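Local coordinates for phosphocarrier protein (Mycoplasma capricolum, PDB 1PCH) that relays phosphoryl groups through a phosphohistidine intermediate in the phosphoenolpyruvate-dependent sugar phosphotransferase system, serving as its general, non-sugar-specific component, at residues K23-F28 with G41-I46. Sequence-based numbering, arbitrary orientation.
Sequences KEASKF and GNLKSI. With SO4 (sulfate ion), chain B.
K44 lies across the end of the helix that reaches A25, with its methylene groups on the backbone of that residue and its ammonium beyond, at F28. K44 CG, set beside its own backbone N (chi1 -63°), packs 3.8 Å from A25 CB; past it the chain runs fully extended, which brings K44 NZ within 2.7 Å of F28 O. That donor sits 24° out of the carbonyl plane. A lysine suits the place because its long aliphatic part can pass the helix end, where K44 CE comes 3.2 Å from A25 O, while its ammonium reaches the carbonyl of F28 and that of S30, just past the turn. The type I turn A25-F28, with F28 N on A25 O, reverses the chain, and F28 O follows within the lysine's reach. A25, small and buried, allows the close approach and also meets L43, its CB lying 4.1 Å from L43 CD2. S26 OG bonds back to A22 O, one turn earlier. Within its own segment, K44 N is held by N42 OD1 (2.9 Å) in an Asx turn that overlies the type I turn N42-S45. S45 N-caps helix 46-52 through N48 N, and a sulfate, probably from the crystallisation liquor, binds I46 N and M47 N there. The contact sets the turn after helix 15-25 against the turn linking edge strand 39-42 to helix 46-52, with I32 of strand 31-36 touching both A25 and L43, and F28 leaning on helix 69-82.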
# COMPACT_ATOMS: atom_id res chain seq x y z
N LYS A 23 6.73 6.65 -1.60
CA LYS A 23 6.96 7.86 -2.38
C LYS A 23 5.64 8.37 -2.95
O LYS A 23 5.30 9.55 -2.99
CB LYS A 23 7.90 7.51 -3.57
CG LYS A 23 7.87 8.61 -4.65
CD LYS A 23 8.84 8.31 -5.76
CE LYS A 23 8.96 9.42 -6.78
NZ LYS A 23 9.52 8.91 -8.08
N GLU A 24 4.92 7.43 -3.55
CA GLU A 24 3.65 7.78 -4.18
C GLU A 24 2.64 8.26 -3.19
O GLU A 24 1.99 9.29 -3.36
CB GLU A 24 3.10 6.62 -5.01
CG GLU A 24 1.84 7.10 -5.76
CD GLU A 24 2.27 7.78 -7.07
OE1 GLU A 24 3.48 7.74 -7.38
OE2 GLU A 24 1.36 8.25 -7.76
N ALA A 25 2.50 7.51 -2.07
CA ALA A 25 1.55 7.96 -1.05
C ALA A 25 1.86 9.33 -0.51
O ALA A 25 0.96 10.09 -0.19
CB ALA A 25 1.57 6.93 0.09
N SER A 26 3.17 9.67 -0.40
CA SER A 26 3.60 10.92 0.21
C SER A 26 3.20 12.17 -0.51
O SER A 26 3.31 13.29 -0.01
CB SER A 26 5.15 10.91 0.35
OG SER A 26 5.46 9.95 1.36
N LYS A 27 2.70 11.99 -1.72
CA LYS A 27 2.28 13.08 -2.55
C LYS A 27 0.92 13.63 -2.19
O LYS A 27 0.55 14.72 -2.65
CB LYS A 27 2.16 12.51 -4.02
CG LYS A 27 3.46 11.80 -4.43
CD LYS A 27 3.24 11.18 -5.82
CE LYS A 27 4.53 11.15 -6.63
NZ LYS A 27 4.16 10.76 -8.08
N PHE A 28 0.13 12.84 -1.50
CA PHE A 28 -1.23 13.07 -1.15
C PHE A 28 -1.40 13.66 0.24
O PHE A 28 -0.74 13.34 1.21
CB PHE A 28 -2.03 11.75 -1.25
CG PHE A 28 -1.97 11.21 -2.68
CD1 PHE A 28 -2.79 11.76 -3.64
CD2 PHE A 28 -1.10 10.20 -3.04
CE1 PHE A 28 -2.78 11.34 -4.94
CE2 PHE A 28 -1.07 9.77 -4.37
CZ PHE A 28 -1.89 10.33 -5.30
N GLY A 41 -0.64 0.44 9.27
CA GLY A 41 0.55 1.28 9.13
C GLY A 41 0.28 2.47 8.21
O GLY A 41 -0.72 2.52 7.49
N ASN A 42 1.18 3.43 8.29
CA ASN A 42 1.10 4.64 7.44
C ASN A 42 1.91 4.29 6.18
O ASN A 42 3.09 3.98 6.23
CB ASN A 42 1.59 5.83 8.21
CG ASN A 42 1.71 7.10 7.40
OD1 ASN A 42 1.43 7.12 6.22
ND2 ASN A 42 2.12 8.18 8.05
N LEU A 43 1.20 4.34 5.05
CA LEU A 43 1.77 3.93 3.79
C LEU A 43 2.84 4.89 3.30
O LEU A 43 3.64 4.56 2.42
CB LEU A 43 0.69 3.65 2.78
CG LEU A 43 1.06 2.95 1.49
CD1 LEU A 43 1.64 1.60 1.59
CD2 LEU A 43 0.00 3.13 0.43
N LYS A 44 2.84 6.07 3.92
CA LYS A 44 3.82 7.08 3.57
C LYS A 44 5.17 6.81 4.19
O LYS A 44 6.17 7.41 3.82
CB LYS A 44 3.31 8.48 3.99
CG LYS A 44 2.05 8.91 3.28
CD LYS A 44 1.50 10.20 3.83
CE LYS A 44 0.35 10.69 2.94
NZ LYS A 44 -0.18 12.00 3.47
N SER A 45 5.19 5.91 5.17
CA SER A 45 6.42 5.55 5.85
C SER A 45 6.96 4.20 5.38
O SER A 45 6.35 3.16 5.64
CB SER A 45 6.18 5.48 7.36
OG SER A 45 7.23 4.80 8.03
N ILE A 46 8.14 4.21 4.77
CA ILE A 46 8.72 2.96 4.31
C ILE A 46 9.04 2.05 5.49
O ILE A 46 8.91 0.85 5.42
CB ILE A 46 9.99 3.15 3.47
CG1 ILE A 46 10.61 1.76 3.11
CG2 ILE A 46 11.04 3.95 4.22
CD1 ILE A 46 11.38 1.85 1.81
S SO4 B . 10.15 6.98 6.41
O1 SO4 B . 11.46 7.74 6.36
O2 SO4 B . 9.70 6.74 4.99
O3 SO4 B . 10.33 5.73 7.15
O4 SO4 B . 9.13 7.87 7.07